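Trigger factor (Thermotoga maritima, PDB 2NSA) probably acts as a ribosome-bound chaperone and peptidyl-prolyl isomerase that keeps new proteins in an open conformation, the piece here being its C-terminal chaperone domain. Local coordinates at residues E31-L34 against E35-E39; E86-L89 against D90-R94; R153-L156 against D157-Q161. One frame throughout, in Å; residues are numbered along the deposited sequence.

Contact 1. Residues E31-L34 against E35-E39; sequences EQLL and EKLPE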
loop_
_atom_site.group_PDB
_atom_site.type_symbol
_atom_site.label_atom_id
_atom_site.label_comp_id
_atom_site.label_asym_id
_atom_site.label_seq_id
_atom_site.Cartn_x
_atom_site.Cartn_y
_atom_site.Cartn_z
ATOM N N GLU A 31 8.727 -0.149 -2.463
ATOM C CA GLU A 31 8.546 1.267 -2.173
ATOM C C GLU A 31 8.430 2.114 -3.441
ATOM O O GLU A 31 7.470 2.867 -3.600
ATOM C CB GLU A 31 9.705 1.772 -1.310
ATOM C CG GLU A 31 9.463 3.122 -0.660
ATOM C CD GLU A 31 10.619 3.558 0.225
ATOM O OE1 GLU A 31 11.067 2.746 1.063
ATOM O OE2 GLU A 31 11.075 4.715 0.089
ATOM N N GLN A 32 9.398 1.997 -4.346
ATOM C CA GLN A 32 9.359 2.783 -5.576
ATOM C C GLN A 32 8.197 2.358 -6.465
ATOM O O GLN A 32 7.596 3.184 -7.153
ATOM C CB GLN A 32 10.681 2.657 -6.344
ATOM C CG GLN A 32 10.745 3.531 -7.593
ATOM C CD GLN A 32 12.150 3.656 -8.161
ATOM O OE1 GLN A 32 12.788 2.658 -8.499
ATOM N NE2 GLN A 32 12.635 4.889 -8.270
ATOM N N LEU A 33 7.883 1.067 -6.451
ATOM C CA LEU A 33 6.780 0.554 -7.252
ATOM C C LEU A 33 5.477 1.191 -6.780
ATOM O O LEU A 33 4.700 1.708 -7.584
ATOM C CB LEU A 33 6.697 -0.968 -7.123
ATOM C CG LEU A 33 5.566 -1.655 -7.891
ATOM C CD1 LEU A 33 5.628 -1.281 -9.362
ATOM C CD2 LEU A 33 5.685 -3.161 -7.705
ATOM N N LEU A 34 5.250 1.165 -5.470
ATOM C CA LEU A 34 4.043 1.744 -4.888
ATOM C C LEU A 34 3.947 3.242 -5.140
ATOM O O LEU A 34 2.865 3.778 -5.374
ATOM C CB LEU A 34 4.004 1.493 -3.377
ATOM C CG LEU A 34 3.676 0.085 -2.893
ATOM C CD1 LEU A 34 3.801 0.028 -1.379
ATOM C CD2 LEU A 34 2.269 -0.299 -3.334
ATOM N N GLU A 35 5.086 3.919 -5.085
ATOM C CA GLU A 35 5.118 5.356 -5.294
ATOM C C GLU A 35 4.743 5.768 -6.713
ATOM O O GLU A 35 4.128 6.815 -6.920
ATOM C CB GLU A 35 6.507 5.895 -4.955
ATOM C CG GLU A 35 6.654 7.390 -5.146
ATOM C CD GLU A 35 8.033 7.891 -4.763
ATOM O OE1 GLU A 35 8.267 9.114 -4.862
ATOM O OE2 GLU A 35 8.881 7.063 -4.362
ATOM N N LYS A 36 5.096 4.941 -7.690
ATOM C CA LYS A 36 4.814 5.265 -9.084
ATOM C C LYS A 36 3.492 4.731 -9.623
ATOM O O LYS A 36 2.950 5.275 -10.584
ATOM C CB LYS A 36 5.963 4.772 -9.970
ATOM C CG LYS A 36 7.290 5.467 -9.707
ATOM C CD LYS A 36 7.184 6.967 -9.940
ATOM C CE LYS A 36 8.530 7.653 -9.755
ATOM N NZ LYS A 36 8.448 9.121 -9.976
ATOM N N LEU A 37 2.966 3.681 -9.001
ATOM C CA LEU A 37 1.712 3.087 -9.455
ATOM C C LEU A 37 0.550 4.058 -9.699
ATOM O O LEU A 37 -0.167 3.926 -10.684
ATOM C CB LEU A 37 1.272 1.977 -8.489
ATOM C CG LEU A 37 1.994 0.631 -8.651
ATOM C CD1 LEU A 37 1.539 -0.345 -7.569
ATOM C CD2 LEU A 37 1.695 0.060 -10.038
ATOM N N PRO A 38 0.351 5.053 -8.817
ATOM C CA PRO A 38 -0.758 5.996 -9.023
ATOM C C PRO A 38 -0.743 6.712 -10.376
ATOM O O PRO A 38 -1.781 7.162 -10.859
ATOM C CB PRO A 38 -0.596 6.985 -7.866
ATOM C CG PRO A 38 0.058 6.176 -6.806
ATOM C CD PRO A 38 1.079 5.366 -7.576
ATOM N N GLU A 39 0.434 6.812 -10.981
ATOM C CA GLU A 39 0.585 7.501 -12.260
ATOM C C GLU A 39 -0.067 6.843 -13.472
ATOM O O GLU A 39 -0.322 7.513 -14.473
ATOM C CB GLU A 39 2.070 7.718 -12.546
ATOM C CG GLU A 39 2.713 8.787 -11.679
ATOM C CD GLU A 39 4.217 8.867 -11.865
ATOM O OE1 GLU A 39 4.693 8.599 -12.989
ATOM O OE2 GLU A 39 4.921 9.210 -10.889
HETATM O O HOH W 1 11.066 5.080 -3.064
#
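L33 and L37 meet one turn apart where helix 25-36 of this C-terminal domain runs out into a 3-10 segment at residues 37-39. Their side chains cross obliquely, CD1 of L33 coming to 4.2 Å from CG of L37. L33 reaches forward because its CG stands opposite the backbone N (chi1 179°), on the side of the carbonyl carbon. In L37, CG instead stands opposite the carbonyl carbon, beside the backbone N (chi1 -79°), which lays it 3.1 Å from L33 O, the oxygen that also accepts L37 N at 3.0 Å and, weakly, K36 N. L34 meets L37 at a different atom, its CD2 lying 4.3 Å from L37 CD1. L9 of helix 6-12 touches both L33 and L37, while L156 of helix 140-160 packs on L33 and L34. The helical bonding then meets a proline. P38 has no N-H to offer, and its CD sits 3.2 Å from L34 O; that oxygen instead accepts NE of R94 in helix 77-105. On the polar side, E31 and E35 hold their carboxylates apart, with a water between them that probably eases the meeting of like charges: it donates to E31 OE2 and E35 OE2, each 3.2 Å away.

Contact 2. Residues E86-L89 against D90-R94; sequences ERIL and DDIKR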
loop_
_atom_site.group_PDB
_atom_site.type_symbol
_atom_site.label_atom_id
_atom_site.label_comp_id
_atom_site.label_asym_id
_atom_site.label_seq_id
_atom_site.Cartn_x
_atom_site.Cartn_y
_atom_site.Cartn_z
ATOM N N GLU A 86 -3.495 15.237 -1.788
ATOM C CA GLU A 86 -2.818 14.573 -2.895
ATOM C C GLU A 86 -2.390 13.163 -2.497
ATOM O O GLU A 86 -2.451 12.239 -3.312
ATOM C CB GLU A 86 -1.610 15.395 -3.357
ATOM C CG GLU A 86 -1.620 15.709 -4.856
ATOM C CD GLU A 86 -2.897 16.419 -5.313
ATOM O OE1 GLU A 86 -3.228 17.490 -4.759
ATOM O OE2 GLU A 86 -3.568 15.908 -6.231
ATOM N N ARG A 87 -1.966 12.995 -1.246
ATOM C CA ARG A 87 -1.550 11.680 -0.754
ATOM C C ARG A 87 -2.743 10.734 -0.733
ATOM O O ARG A 87 -2.626 9.560 -1.094
ATOM C CB ARG A 87 -0.965 11.788 0.657
ATOM C CG ARG A 87 0.378 12.505 0.717
ATOM C CD ARG A 87 1.042 12.313 2.074
ATOM N NE ARG A 87 2.374 12.916 2.134
ATOM C CZ ARG A 87 3.231 12.729 3.135
ATOM N NH1 ARG A 87 2.898 11.955 4.159
ATOM N NH2 ARG A 87 4.424 13.311 3.109
ATOM N N ILE A 88 -3.891 11.251 -0.306
ATOM C CA ILE A 88 -5.102 10.440 -0.247
ATOM C C ILE A 88 -5.552 10.051 -1.645
ATOM O O ILE A 88 -5.943 8.901 -1.876
ATOM C CB ILE A 88 -6.239 11.179 0.485
ATOM C CG1 ILE A 88 -5.910 11.228 1.984
ATOM C CG2 ILE A 88 -7.575 10.472 0.266
ATOM C CD1 ILE A 88 -6.850 12.089 2.802
ATOM N N LEU A 89 -5.502 10.999 -2.578
ATOM C CA LEU A 89 -5.893 10.688 -3.947
ATOM C C LEU A 89 -4.949 9.624 -4.489
ATOM O O LEU A 89 -5.377 8.696 -5.183
ATOM C CB LEU A 89 -5.838 11.938 -4.832
ATOM C CG LEU A 89 -6.144 11.752 -6.320
ATOM C CD1 LEU A 89 -7.493 11.086 -6.520
ATOM C CD2 LEU A 89 -6.113 13.118 -6.992
ATOM N N ASP A 90 -3.662 9.751 -4.178
ATOM C CA ASP A 90 -2.705 8.755 -4.659
ATOM C C ASP A 90 -3.003 7.378 -4.061
ATOM O O ASP A 90 -2.848 6.369 -4.746
ATOM C CB ASP A 90 -1.265 9.170 -4.343
ATOM C CG ASP A 90 -0.710 10.168 -5.349
ATOM O OD1 ASP A 90 -1.268 10.282 -6.464
ATOM O OD2 ASP A 90 0.301 10.830 -5.034
ATOM N N ASP A 91 -3.436 7.330 -2.798
ATOM C CA ASP A 91 -3.754 6.048 -2.167
ATOM C C ASP A 91 -4.955 5.411 -2.866
ATOM O O ASP A 91 -4.988 4.197 -3.095
ATOM C CB ASP A 91 -4.108 6.193 -0.678
ATOM C CG ASP A 91 -2.923 6.583 0.189
ATOM O OD1 ASP A 91 -1.768 6.317 -0.199
ATOM O OD2 ASP A 91 -3.161 7.143 1.283
ATOM N N ILE A 92 -5.957 6.230 -3.170
ATOM C CA ILE A 92 -7.156 5.742 -3.843
ATOM C C ILE A 92 -6.774 5.167 -5.205
ATOM O O ILE A 92 -7.252 4.093 -5.594
ATOM C CB ILE A 92 -8.193 6.874 -4.014
ATOM C CG1 ILE A 92 -8.731 7.269 -2.638
ATOM C CG2 ILE A 92 -9.367 6.402 -4.875
ATOM C CD1 ILE A 92 -9.674 8.481 -2.676
ATOM N N LYS A 93 -5.920 5.883 -5.932
ATOM C CA LYS A 93 -5.466 5.411 -7.236
ATOM C C LYS A 93 -4.670 4.118 -7.094
ATOM O O LYS A 93 -4.884 3.156 -7.840
ATOM C CB LYS A 93 -4.586 6.463 -7.911
ATOM C CG LYS A 93 -5.342 7.689 -8.369
ATOM C CD LYS A 93 -4.387 8.704 -8.970
ATOM C CE LYS A 93 -5.112 9.928 -9.460
ATOM N NZ LYS A 93 -4.152 10.933 -9.999
ATOM N N ARG A 94 -3.755 4.106 -6.131
ATOM C CA ARG A 94 -2.910 2.949 -5.891
ATOM C C ARG A 94 -3.741 1.714 -5.568
ATOM O O ARG A 94 -3.506 0.631 -6.119
ATOM C CB ARG A 94 -1.942 3.233 -4.738
ATOM C CG ARG A 94 -0.775 2.265 -4.670
ATOM C CD ARG A 94 0.210 2.610 -3.556
ATOM N NE ARG A 94 0.751 3.962 -3.663
ATOM C CZ ARG A 94 0.319 4.998 -2.951
ATOM N NH1 ARG A 94 -0.665 4.838 -2.080
ATOM N NH2 ARG A 94 0.884 6.194 -3.095
#
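E86 and D90 are joined by the first of four i to i+4 bonds linking residues 86-89 to 90-93 in alpha-helix 77-105: D90 N donates to E86 O at 2.9 Å. The side chain of D90 folds back over this link, CG standing 3.4 Å from the same oxygen. One residue on, R87 O accepts D91 N and has D91 CG close by, whereas the R87 guanidinium turns off to a salt bridge with E83. D91 is itself engaged a turn further along, where its OD1 uses the anti lone pair to take R94 NH1 at 2.6 Å, with an N-H...O angle of 153°. The acceptor lies only 6° out of the guanidinium plane, and D90 O lies above one face of that group, toward its rim. I88 continues the apolar side: its CG2, opposite the backbone N, meets I92 CD1 at 4.1 Å, and both isoleucines pack on L53 of helix 47-64. Last comes L89, whose CG stands opposite its backbone N (chi1 177°), beside the carbonyl carbon, which brings the fork within range of K93. The extended K93 chain brings its CE up to it, 3.8 Å from L89 CG and 4.0 Å from L89 CD1.

Contact 3. Residues R153-L156 against D157-Q161; sequences RKVL and DLLLQ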
loop_
_atom_site.group_PDB
_atom_site.type_symbol
_atom_site.label_atom_id
_atom_site.label_comp_id
_atom_site.label_asym_id
_atom_site.label_seq_id
_atom_site.Cartn_x
_atom_site.Cartn_y
_atom_site.Cartn_z
ATOM N N ARG A 153 0.587 -7.465 -1.130
ATOM C CA ARG A 153 1.963 -7.950 -1.101
ATOM C C ARG A 153 2.224 -8.917 -2.251
ATOM O O ARG A 153 3.275 -8.857 -2.890
ATOM C CB ARG A 153 2.283 -8.646 0.231
ATOM C CG ARG A 153 3.715 -9.173 0.309
ATOM C CD ARG A 153 4.745 -8.074 0.032
ATOM N NE ARG A 153 4.894 -7.126 1.133
ATOM C CZ ARG A 153 5.445 -7.415 2.308
ATOM N NH1 ARG A 153 5.906 -8.637 2.549
ATOM N NH2 ARG A 153 5.548 -6.476 3.242
ATOM N N LYS A 154 1.269 -9.796 -2.528
ATOM C CA LYS A 154 1.448 -10.754 -3.609
ATOM C C LYS A 154 1.503 -10.059 -4.966
ATOM O O LYS A 154 2.326 -10.404 -5.810
ATOM C CB LYS A 154 0.335 -11.804 -3.566
ATOM C CG LYS A 154 0.468 -12.697 -2.340
ATOM C CD LYS A 154 -0.817 -13.397 -1.957
ATOM C CE LYS A 154 -1.266 -14.353 -3.026
ATOM N NZ LYS A 154 -2.363 -15.227 -2.527
ATOM N N VAL A 155 0.645 -9.066 -5.171
ATOM C CA VAL A 155 0.647 -8.348 -6.436
ATOM C C VAL A 155 1.960 -7.592 -6.618
ATOM O O VAL A 155 2.568 -7.649 -7.688
ATOM C CB VAL A 155 -0.550 -7.371 -6.529
ATOM C CG1 VAL A 155 -0.426 -6.493 -7.774
ATOM C CG2 VAL A 155 -1.850 -8.165 -6.584
ATOM N N LEU A 156 2.414 -6.895 -5.580
ATOM C CA LEU A 156 3.671 -6.159 -5.694
ATOM C C LEU A 156 4.848 -7.095 -5.974
ATOM O O LEU A 156 5.676 -6.810 -6.843
ATOM C CB LEU A 156 3.943 -5.360 -4.419
ATOM C CG LEU A 156 2.904 -4.273 -4.131
ATOM C CD1 LEU A 156 3.207 -3.680 -2.762
ATOM C CD2 LEU A 156 2.922 -3.198 -5.209
ATOM N N ASP A 157 4.921 -8.209 -5.248
ATOM C CA ASP A 157 6.017 -9.161 -5.445
ATOM C C ASP A 157 6.023 -9.709 -6.870
ATOM O O ASP A 157 7.079 -9.820 -7.493
ATOM C CB ASP A 157 5.924 -10.306 -4.438
ATOM C CG ASP A 157 6.356 -9.890 -3.036
ATOM O OD1 ASP A 157 6.830 -8.750 -2.872
ATOM O OD2 ASP A 157 6.227 -10.707 -2.104
ATOM N N LEU A 158 4.846 -10.052 -7.386
ATOM C CA LEU A 158 4.756 -10.571 -8.750
ATOM C C LEU A 158 5.246 -9.543 -9.764
ATOM O O LEU A 158 5.970 -9.882 -10.704
ATOM C CB LEU A 158 3.315 -10.971 -9.079
ATOM C CG LEU A 158 2.817 -12.287 -8.484
ATOM C CD1 LEU A 158 1.305 -12.386 -8.650
ATOM C CD2 LEU A 158 3.509 -13.458 -9.181
ATOM N N LEU A 159 4.851 -8.286 -9.595
ATOM C CA LEU A 159 5.295 -7.260 -10.526
ATOM C C LEU A 159 6.812 -7.107 -10.481
ATOM O O LEU A 159 7.463 -7.045 -11.522
ATOM C CB LEU A 159 4.627 -5.915 -10.219
ATOM C CG LEU A 159 3.113 -5.852 -10.430
ATOM C CD1 LEU A 159 2.608 -4.484 -9.982
ATOM C CD2 LEU A 159 2.764 -6.100 -11.895
ATOM N N LEU A 160 7.377 -7.053 -9.279
ATOM C CA LEU A 160 8.822 -6.903 -9.149
ATOM C C LEU A 160 9.564 -8.064 -9.795
ATOM O O LEU A 160 10.625 -7.876 -10.397
ATOM C CB LEU A 160 9.218 -6.806 -7.679
ATOM C CG LEU A 160 8.699 -5.587 -6.918
ATOM C CD1 LEU A 160 9.154 -5.680 -5.476
ATOM C CD2 LEU A 160 9.214 -4.304 -7.569
ATOM N N GLN A 161 9.009 -9.264 -9.664
ATOM C CA GLN A 161 9.630 -10.453 -10.235
ATOM C C GLN A 161 9.478 -10.513 -11.755
ATOM O O GLN A 161 10.066 -11.376 -12.411
ATOM C CB GLN A 161 9.054 -11.709 -9.572
ATOM C CG GLN A 161 9.595 -11.918 -8.156
ATOM C CD GLN A 161 8.748 -12.846 -7.304
ATOM O OE1 GLN A 161 8.007 -13.682 -7.818
ATOM N NE2 GLN A 161 8.870 -12.713 -5.986
#
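The carboxylate of D157 has the R153 backbone oxygen over one face, where R153 O lies 3.3 Å from D157 CG and nearly equally far from both carboxylate oxygens. The R153 side chain comes in on the same side, but set out past the oxygens: its CD is 3.6 Å from OD1 of D157 and almost as close to OD2. The guanidinium itself lies beyond, its plane turned 37° from that of the carboxylate, and R153 NE stays 4.7 Å from D157 OD1, so a methylene rather than a charged nitrogen meets the acid. R153 arrives there by leaving with CG opposite its backbone N and then bending at chi2 (55°) and again at chi3. The charges have their mates outside this pair: D157 OD1 forms a salt bridge with R30 NE, and R153 NH1 with a sulfate probably left from crystallisation. With an alanine at D157, R30 would probably lose this anionic partner and the R153 methylenes the carboxylate oxygens they rest beside. All this sits on the last turns of helix 140-160, where four consecutive i to i+4 bonds run from D157 N to R153 O through L160 N to L156 O. V155, L156, L159 and L160 make the apolar side. CG1 of V155 meets CD1 of L159 at 4.3 Å, and both residues lie against L101 of helix 77-105, while L156 and L160 face helix 25-36 through L34 and M29 respectively. K154 NZ forms a salt bridge with E113 and a hydrogen bond to S108 O. L158 lies along the K154 carbonyl, its CG 3.3 Å and CD1 3.6 Å from K154 O.

In the fold
The three contacts come one after another along the chain, on helices 25-36, 77-105 and 140-160 of the all-helical C-terminal chaperone domain. Contact 1 is the hub: its centre is about 11 Å from that of contact 2 and about 12 Å from that of contact 3, and it touches both. Between contacts 1 and 2 the join is a hydrogen bond plus P38, which packs on D90 and R94. Between contacts 1 and 3 it is leucine on leucine, L34 CD2 lying 3.5 Å from L156 CD2. Contacts 2 and 3, centres about 20 Å apart, do not touch. Helix 25-36 thus packs on both helices, which also touch each other directly through V155, L159 and L101.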